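Local coordinates for protein putative cytosine/guanine deaminase (Unidentified, PDB 2PAJ) that hydrolytically deaminates pterins such as isoxanthopterin, replacing the 2-amino group of a 2-amino-4-hydroxypteridine with a hydroxyl and releasing ammonium, in a zinc-dependent reaction, at residues C66-H78 against I387-G399. Residues are numbered along the deposited sequence; the frame is centred on the assembly and turned at random.
Sequences CVIYPAWVNTHHH and IHWGTAGGARVMG. With ZN (zinc ion), chain B.
The first strand of the amidohydrolase barrel, which leads into the zinc ligands H76 and H78, lies along helix 383-398, and V73 and G390 make the one direct hydrogen bond between them. V73 N points at G390 O over 2.9 Å, with an N-H...O angle of 164°. This carbonyl belongs to the wider pi-type turn at 389-393, where the regular helical bonding is interrupted. A water bridges the same two backbones, 2.7 Å from each of V73 O and W389 O.

Around this link the side chains interlock. The indole of W72 brings its edge to the G390 carbonyl, with CE3 3.4 Å from G390 O, while residues of helix 346-359 pack against the same side chain. T391 CG2 meets P70 CG; a chi1 of 60° places T391 OG1 between the backbone N and the carbonyl carbon, from where it donates to I387 O at 2.6 Å, with CG2 directed at the proline. Farther toward the strand start, the CD1 methyl of I387 rests 3.6 Å from CE2 of Y69, the two side chains crossing at about a right angle. The Y69 hydroxyl bonds to A431 O.

Toward the metal, V73 splits its branches: V73 CG2 approaches T391 O to 3.4 Å, and V73 CG1 meets M398 CE, at the end of a chain bent at chi2 and chi3. T75 CG2 reaches the bare G394 CA, 3.7 Å away, and the T75 hydroxyl bonds to S332.

Just beyond T75, H76 NE2 and H78 NE2 bind zinc together with H248 and D336. This buried face of helix 383-398 thus backs the strand that leads to the HxH metal motif, at the C-terminal end of the first barrel strand in amidohydrolases.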
ATOM      1  N   CYS A  66     -21.003   0.806  14.685  1.00 55.47           N
ATOM      2  CA  CYS A  66     -19.752   0.697  13.956  1.00 54.14           C
ATOM      3  C   CYS A  66     -19.535   1.842  12.995  1.00 54.19           C
ATOM      4  O   CYS A  66     -20.473   2.457  12.503  1.00 53.63           O
ATOM      5  CB  CYS A  66     -19.685  -0.622  13.189  1.00 53.63           C
ATOM      6  SG  CYS A  66     -19.613  -2.064  14.235  1.00 53.59           S
ATOM      7  N   VAL A  67     -18.264   2.111  12.740  1.00 54.54           N
ATOM      8  CA  VAL A  67     -17.846   3.171  11.843  1.00 54.30           C
ATOM      9  C   VAL A  67     -17.355   2.528  10.546  1.00 52.76           C
ATOM     10  O   VAL A  67     -16.675   1.497  10.555  1.00 50.92           O
ATOM     11  CB  VAL A  67     -16.712   4.014  12.494  1.00 55.69           C
ATOM     12  CG1 VAL A  67     -16.278   5.136  11.577  1.00 57.61           C
ATOM     13  CG2 VAL A  67     -17.195   4.586  13.813  1.00 55.47           C
ATOM     14  N   ILE A  68     -17.721   3.140   9.429  1.00 52.27           N
ATOM     15  CA  ILE A  68     -17.330   2.638   8.123  1.00 52.03           C
ATOM     16  C   ILE A  68     -16.339   3.600   7.479  1.00 51.96           C
ATOM     17  O   ILE A  68     -16.498   4.817   7.549  1.00 52.70           O
ATOM     18  CB  ILE A  68     -18.578   2.437   7.214  1.00 51.60           C
ATOM     19  CG1 ILE A  68     -19.432   1.296   7.772  1.00 48.12           C
ATOM     20  CG2 ILE A  68     -18.157   2.112   5.794  1.00 50.24           C
ATOM     21  CD1 ILE A  68     -20.685   1.026   7.000  1.00 47.86           C
ATOM     22  N   TYR A  69     -15.305   3.022   6.876  1.00 52.05           N
ATOM     23  CA  TYR A  69     -14.220   3.734   6.201  1.00 51.94           C
ATOM     24  C   TYR A  69     -13.970   2.962   4.908  1.00 51.57           C
ATOM     25  O   TYR A  69     -14.387   1.807   4.772  1.00 50.64           O
ATOM     26  CB  TYR A  69     -12.922   3.600   7.013  1.00 53.90           C
ATOM     27  CG  TYR A  69     -12.565   4.644   8.065  1.00 55.11           C
ATOM     28  CD1 TYR A  69     -13.522   5.157   8.949  1.00 56.67           C
ATOM     29  CD2 TYR A  69     -11.230   5.054   8.223  1.00 56.17           C
ATOM     30  CE1 TYR A  69     -13.163   6.046   9.958  1.00 58.47           C
ATOM     31  CE2 TYR A  69     -10.862   5.937   9.226  1.00 57.74           C
ATOM     32  CZ  TYR A  69     -11.830   6.428  10.092  1.00 58.59           C
ATOM     33  OH  TYR A  69     -11.458   7.277  11.106  1.00 57.96           O
ATOM     34  N   PRO A  70     -13.323   3.593   3.921  1.00 50.93           N
ATOM     35  CA  PRO A  70     -13.075   2.798   2.721  1.00 50.27           C
ATOM     36  C   PRO A  70     -11.795   2.042   3.114  1.00 50.05           C
ATOM     37  O   PRO A  70     -10.992   2.569   3.886  1.00 51.07           O
ATOM     38  CB  PRO A  70     -12.858   3.855   1.641  1.00 49.83           C
ATOM     39  CG  PRO A  70     -12.345   5.008   2.380  1.00 50.18           C
ATOM     40  CD  PRO A  70     -13.185   5.026   3.631  1.00 51.54           C
ATOM     41  N   ALA A  71     -11.616   0.807   2.657  1.00 49.49           N
ATOM     42  CA  ALA A  71     -10.417   0.042   3.010  1.00 48.23           C
ATOM     43  C   ALA A  71      -9.146   0.827   2.642  1.00 48.26           C
ATOM     44  O   ALA A  71      -9.147   1.609   1.697  1.00 49.72           O
ATOM     45  CB  ALA A  71     -10.440  -1.315   2.310  1.00 47.15           C
ATOM     46  N   TRP A  72      -8.063   0.633   3.388  1.00 47.60           N
ATOM     47  CA  TRP A  72      -6.835   1.366   3.103  1.00 46.87           C
ATOM     48  C   TRP A  72      -6.132   0.906   1.831  1.00 46.42           C
ATOM     49  O   TRP A  72      -6.275  -0.227   1.381  1.00 46.65           O
ATOM     50  CB  TRP A  72      -5.825   1.235   4.252  1.00 48.68           C
ATOM     51  CG  TRP A  72      -6.309   1.666   5.592  1.00 47.62           C
ATOM     52  CD1 TRP A  72      -6.581   0.866   6.668  1.00 47.20           C
ATOM     53  CD2 TRP A  72      -6.651   2.997   5.983  1.00 47.78           C
ATOM     54  NE1 TRP A  72      -7.082   1.617   7.698  1.00 49.52           N
ATOM     55  CE2 TRP A  72      -7.137   2.932   7.307  1.00 50.15           C
ATOM     56  CE3 TRP A  72      -6.603   4.245   5.341  1.00 48.37           C
ATOM     57  CZ2 TRP A  72      -7.571   4.066   8.009  1.00 50.03           C
ATOM     58  CZ3 TRP A  72      -7.031   5.367   6.028  1.00 47.24           C
ATOM     59  CH2 TRP A  72      -7.512   5.270   7.355  1.00 49.23           C
ATOM     60  N   VAL A  73      -5.359   1.820   1.267  1.00 45.80           N
ATOM     61  CA  VAL A  73      -4.572   1.572   0.075  1.00 45.53           C
ATOM     62  C   VAL A  73      -3.125   1.904   0.445  1.00 45.28           C
ATOM     63  O   VAL A  73      -2.774   3.064   0.653  1.00 45.63           O
ATOM     64  CB  VAL A  73      -5.022   2.474  -1.093  1.00 45.80           C
ATOM     65  CG1 VAL A  73      -4.247   2.123  -2.351  1.00 45.67           C
ATOM     66  CG2 VAL A  73      -6.502   2.314  -1.325  1.00 44.45           C
ATOM     67  N   ASN A  74      -2.298   0.876   0.552  1.00 45.23           N
ATOM     68  CA  ASN A  74      -0.891   1.049   0.879  1.00 45.28           C
ATOM     69  C   ASN A  74      -0.127   1.183  -0.431  1.00 43.82           C
ATOM     70  O   ASN A  74      -0.172   0.290  -1.262  1.00 44.27           O
ATOM     71  CB  ASN A  74      -0.391  -0.163   1.667  1.00 47.17           C
ATOM     72  CG  ASN A  74       1.104  -0.144   1.880  1.00 50.81           C
ATOM     73  OD1 ASN A  74       1.620   0.659   2.648  1.00 53.57           O
ATOM     74  ND2 ASN A  74       1.811  -1.032   1.187  1.00 52.50           N
ATOM     75  N   THR A  75       0.572   2.299  -0.608  1.00 43.21           N
ATOM     76  CA  THR A  75       1.308   2.545  -1.838  1.00 41.89           C
ATOM     77  C   THR A  75       2.821   2.333  -1.810  1.00 43.69           C
ATOM     78  O   THR A  75       3.503   2.691  -2.767  1.00 45.19           O
ATOM     79  CB  THR A  75       1.034   3.958  -2.366  1.00 42.58           C
ATOM     80  OG1 THR A  75       1.496   4.931  -1.426  1.00 41.95           O
ATOM     81  CG2 THR A  75      -0.441   4.150  -2.586  1.00 40.72           C
ATOM     82  N   HIS A  76       3.347   1.756  -0.732  1.00 43.41           N
ATOM     83  CA  HIS A  76       4.779   1.475  -0.632  1.00 42.14           C
ATOM     84  C   HIS A  76       5.068   0.487   0.498  1.00 43.22           C
ATOM     85  O   HIS A  76       4.537   0.623   1.591  1.00 40.28           O
ATOM     86  CB  HIS A  76       5.572   2.763  -0.431  1.00 42.31           C
ATOM     87  CG  HIS A  76       7.053   2.556  -0.459  1.00 42.62           C
ATOM     88  ND1 HIS A  76       7.717   2.079  -1.565  1.00 45.01           N
ATOM     89  CD2 HIS A  76       7.990   2.705   0.505  1.00 43.38           C
ATOM     90  CE1 HIS A  76       8.998   1.935  -1.280  1.00 44.69           C
ATOM     91  NE2 HIS A  76       9.191   2.308  -0.029  1.00 43.35           N
ATOM     92  N   HIS A  77       5.922  -0.499   0.221  1.00 44.38           N
ATOM     93  CA  HIS A  77       6.243  -1.551   1.185  1.00 45.34           C
ATOM     94  C   HIS A  77       7.485  -2.346   0.768  1.00 45.91           C
ATOM     95  O   HIS A  77       8.008  -2.169  -0.324  1.00 47.03           O
ATOM     96  CB  HIS A  77       5.061  -2.521   1.261  1.00 44.83           C
ATOM     97  CG  HIS A  77       4.911  -3.209   2.583  1.00 47.06           C
ATOM     98  ND1 HIS A  77       5.983  -3.528   3.391  1.00 47.08           N
ATOM     99  CD2 HIS A  77       3.811  -3.680   3.218  1.00 47.32           C
ATOM    100  CE1 HIS A  77       5.549  -4.167   4.463  1.00 47.93           C
ATOM    101  NE2 HIS A  77       4.235  -4.273   4.381  1.00 48.38           N
ATOM    102  N   HIS A  78       7.942  -3.223   1.657  1.00 45.77           N
ATOM    103  CA  HIS A  78       9.083  -4.109   1.413  1.00 45.80           C
ATOM    104  C   HIS A  78       8.805  -5.372   2.229  1.00 45.62           C
ATOM    105  O   HIS A  78       9.516  -5.668   3.179  1.00 46.32           O
ATOM    106  CB  HIS A  78      10.399  -3.477   1.883  1.00 45.49           C
ATOM    107  CG  HIS A  78      10.726  -2.180   1.215  1.00 46.15           C
ATOM    108  ND1 HIS A  78      10.781  -2.036  -0.153  1.00 45.67           N
ATOM    109  CD2 HIS A  78      11.017  -0.963   1.732  1.00 47.65           C
ATOM    110  CE1 HIS A  78      11.087  -0.788  -0.453  1.00 45.47           C
ATOM    111  NE2 HIS A  78      11.235  -0.115   0.673  1.00 48.10           N
ATOM    112  N   ILE A 387      -7.641  10.617   5.772  1.00 55.39           N
ATOM    113  CA  ILE A 387      -8.353   9.438   5.305  1.00 53.77           C
ATOM    114  C   ILE A 387      -8.316   9.427   3.787  1.00 52.91           C
ATOM    115  O   ILE A 387      -8.321   8.374   3.163  1.00 52.49           O
ATOM    116  CB  ILE A 387      -9.827   9.429   5.792  1.00 53.69           C
ATOM    117  CG1 ILE A 387      -9.882   9.203   7.304  1.00 52.99           C
ATOM    118  CG2 ILE A 387     -10.602   8.330   5.089  1.00 51.63           C
ATOM    119  CD1 ILE A 387     -11.285   9.280   7.882  1.00 53.95           C
ATOM    120  N   HIS A 388      -8.266  10.609   3.195  1.00 52.38           N
ATOM    121  CA  HIS A 388      -8.217  10.720   1.748  1.00 51.89           C
ATOM    122  C   HIS A 388      -6.893  10.171   1.256  1.00 50.70           C
ATOM    123  O   HIS A 388      -6.852   9.355   0.339  1.00 50.70           O
ATOM    124  CB  HIS A 388      -8.343  12.176   1.311  1.00 52.47           C
ATOM    125  CG  HIS A 388      -8.476  12.336  -0.164  1.00 54.05           C
ATOM    126  ND1 HIS A 388      -7.647  13.150  -0.904  1.00 55.52           N
ATOM    127  CD2 HIS A 388      -9.321  11.756  -1.043  1.00 54.49           C
ATOM    128  CE1 HIS A 388      -7.975  13.062  -2.179  1.00 55.50           C
ATOM    129  NE2 HIS A 388      -8.988  12.222  -2.289  1.00 57.04           N
ATOM    130  N   TRP A 389      -5.812  10.637   1.874  1.00 48.37           N
ATOM    131  CA  TRP A 389      -4.468  10.206   1.513  1.00 46.27           C
ATOM    132  C   TRP A 389      -4.314   8.697   1.603  1.00 45.68           C
ATOM    133  O   TRP A 389      -3.706   8.080   0.734  1.00 45.05           O
ATOM    134  CB  TRP A 389      -3.445  10.869   2.430  1.00 45.71           C
ATOM    135  CG  TRP A 389      -3.326  12.334   2.233  1.00 48.28           C
ATOM    136  CD1 TRP A 389      -3.748  13.053   1.151  1.00 46.72           C
ATOM    137  CD2 TRP A 389      -2.646  13.265   3.086  1.00 49.23           C
ATOM    138  NE1 TRP A 389      -3.369  14.369   1.266  1.00 47.88           N
ATOM    139  CE2 TRP A 389      -2.685  14.532   2.442  1.00 49.45           C
ATOM    140  CE3 TRP A 389      -1.995  13.154   4.327  1.00 49.84           C
ATOM    141  CZ2 TRP A 389      -2.100  15.687   2.999  1.00 50.65           C
ATOM    142  CZ3 TRP A 389      -1.414  14.297   4.879  1.00 51.69           C
ATOM    143  CH2 TRP A 389      -1.468  15.549   4.209  1.00 50.96           C
ATOM    144  N   GLY A 390      -4.889   8.110   2.651  1.00 45.04           N
ATOM    145  CA  GLY A 390      -4.782   6.677   2.873  1.00 44.32           C
ATOM    146  C   GLY A 390      -5.711   5.791   2.075  1.00 43.19           C
ATOM    147  O   GLY A 390      -5.588   4.563   2.115  1.00 42.12           O
ATOM    148  N   THR A 391      -6.634   6.408   1.347  1.00 43.08           N
ATOM    149  CA  THR A 391      -7.587   5.653   0.546  1.00 44.13           C
ATOM    150  C   THR A 391      -7.608   6.095  -0.917  1.00 44.60           C
ATOM    151  O   THR A 391      -6.760   5.681  -1.694  1.00 45.12           O
ATOM    152  CB  THR A 391      -9.031   5.737   1.148  1.00 44.02           C
ATOM    153  OG1 THR A 391      -9.461   7.099   1.181  1.00 42.92           O
ATOM    154  CG2 THR A 391      -9.055   5.191   2.577  1.00 40.73           C
ATOM    155  N   ALA A 392      -8.568   6.944  -1.278  1.00 45.67           N
ATOM    156  CA  ALA A 392      -8.728   7.431  -2.647  1.00 45.87           C
ATOM    157  C   ALA A 392      -7.493   8.126  -3.226  1.00 47.71           C
ATOM    158  O   ALA A 392      -7.266   8.091  -4.432  1.00 48.36           O
ATOM    159  CB  ALA A 392      -9.924   8.354  -2.705  1.00 43.39           C
ATOM    160  N   GLY A 393      -6.703   8.767  -2.370  1.00 48.34           N
ATOM    161  CA  GLY A 393      -5.502   9.432  -2.839  1.00 48.49           C
ATOM    162  C   GLY A 393      -4.498   8.423  -3.360  1.00 49.85           C
ATOM    163  O   GLY A 393      -3.902   8.610  -4.415  1.00 51.19           O
ATOM    164  N   GLY A 394      -4.309   7.338  -2.622  1.00 50.63           N
ATOM    165  CA  GLY A 394      -3.365   6.325  -3.051  1.00 51.58           C
ATOM    166  C   GLY A 394      -3.845   5.591  -4.285  1.00 52.48           C
ATOM    167  O   GLY A 394      -3.055   5.216  -5.146  1.00 52.78           O
ATOM    168  N   ALA A 395      -5.154   5.397  -4.370  1.00 53.38           N
ATOM    169  CA  ALA A 395      -5.756   4.709  -5.500  1.00 53.03           C
ATOM    170  C   ALA A 395      -5.490   5.430  -6.806  1.00 53.40           C
ATOM    171  O   ALA A 395      -5.077   4.818  -7.779  1.00 53.73           O
ATOM    172  CB  ALA A 395      -7.254   4.566  -5.280  1.00 52.52           C
ATOM    173  N   ARG A 396      -5.718   6.736  -6.828  1.00 55.48           N
ATOM    174  CA  ARG A 396      -5.501   7.503  -8.047  1.00 57.46           C
ATOM    175  C   ARG A 396      -4.024   7.628  -8.408  1.00 55.79           C
ATOM    176  O   ARG A 396      -3.677   7.873  -9.563  1.00 55.16           O
ATOM    177  CB  ARG A 396      -6.172   8.888  -7.952  1.00 60.47           C
ATOM    178  CG  ARG A 396      -7.695   8.833  -8.260  1.00 67.79           C
ATOM    179  CD  ARG A 396      -8.311  10.207  -8.617  1.00 73.58           C
ATOM    180  NE  ARG A 396      -8.360  11.140  -7.475  1.00 79.29           N
ATOM    181  CZ  ARG A 396      -9.374  11.257  -6.606  1.00 80.69           C
ATOM    182  NH1 ARG A 396     -10.474  10.507  -6.714  1.00 81.72           N
ATOM    183  NH2 ARG A 396      -9.293  12.134  -5.614  1.00 80.07           N
ATOM    184  N   VAL A 397      -3.154   7.440  -7.422  1.00 54.42           N
ATOM    185  CA  VAL A 397      -1.717   7.504  -7.651  1.00 52.16           C
ATOM    186  C   VAL A 397      -1.268   6.213  -8.341  1.00 50.98           C
ATOM    187  O   VAL A 397      -0.376   6.216  -9.194  1.00 49.74           O
ATOM    188  CB  VAL A 397      -0.960   7.701  -6.317  1.00 52.59           C
ATOM    189  CG1 VAL A 397       0.497   7.333  -6.472  1.00 49.95           C
ATOM    190  CG2 VAL A 397      -1.097   9.160  -5.862  1.00 54.05           C
ATOM    191  N   MET A 398      -1.914   5.110  -7.989  1.00 49.05           N
ATOM    192  CA  MET A 398      -1.576   3.833  -8.588  1.00 48.27           C
ATOM    193  C   MET A 398      -2.458   3.530  -9.814  1.00 48.85           C
ATOM    194  O   MET A 398      -2.319   2.489 -10.459  1.00 49.60           O
ATOM    195  CB  MET A 398      -1.670   2.716  -7.537  1.00 44.47           C
ATOM    196  CG  MET A 398      -0.766   2.940  -6.328  1.00 42.30           C
ATOM    197  SD  MET A 398      -0.050   1.462  -5.578  1.00 39.24           S
ATOM    198  CE  MET A 398      -1.432   0.802  -4.754  1.00 38.52           C
ATOM    199  N   GLY A 399      -3.364   4.443 -10.137  1.00 49.11           N
ATOM    200  CA  GLY A 399      -4.205   4.244 -11.305  1.00 50.77           C
ATOM    201  C   GLY A 399      -5.454   3.401 -11.134  1.00 51.20           C
ATOM    202  O   GLY A 399      -6.153   3.116 -12.112  1.00 51.15           O
TER
HETATM  203 ZN    ZN B 493      11.119   1.883   1.139  1.00 46.93          ZN
HETATM  204  O   HOH W   1      -2.552   5.704  -0.028  1.00 40.16           O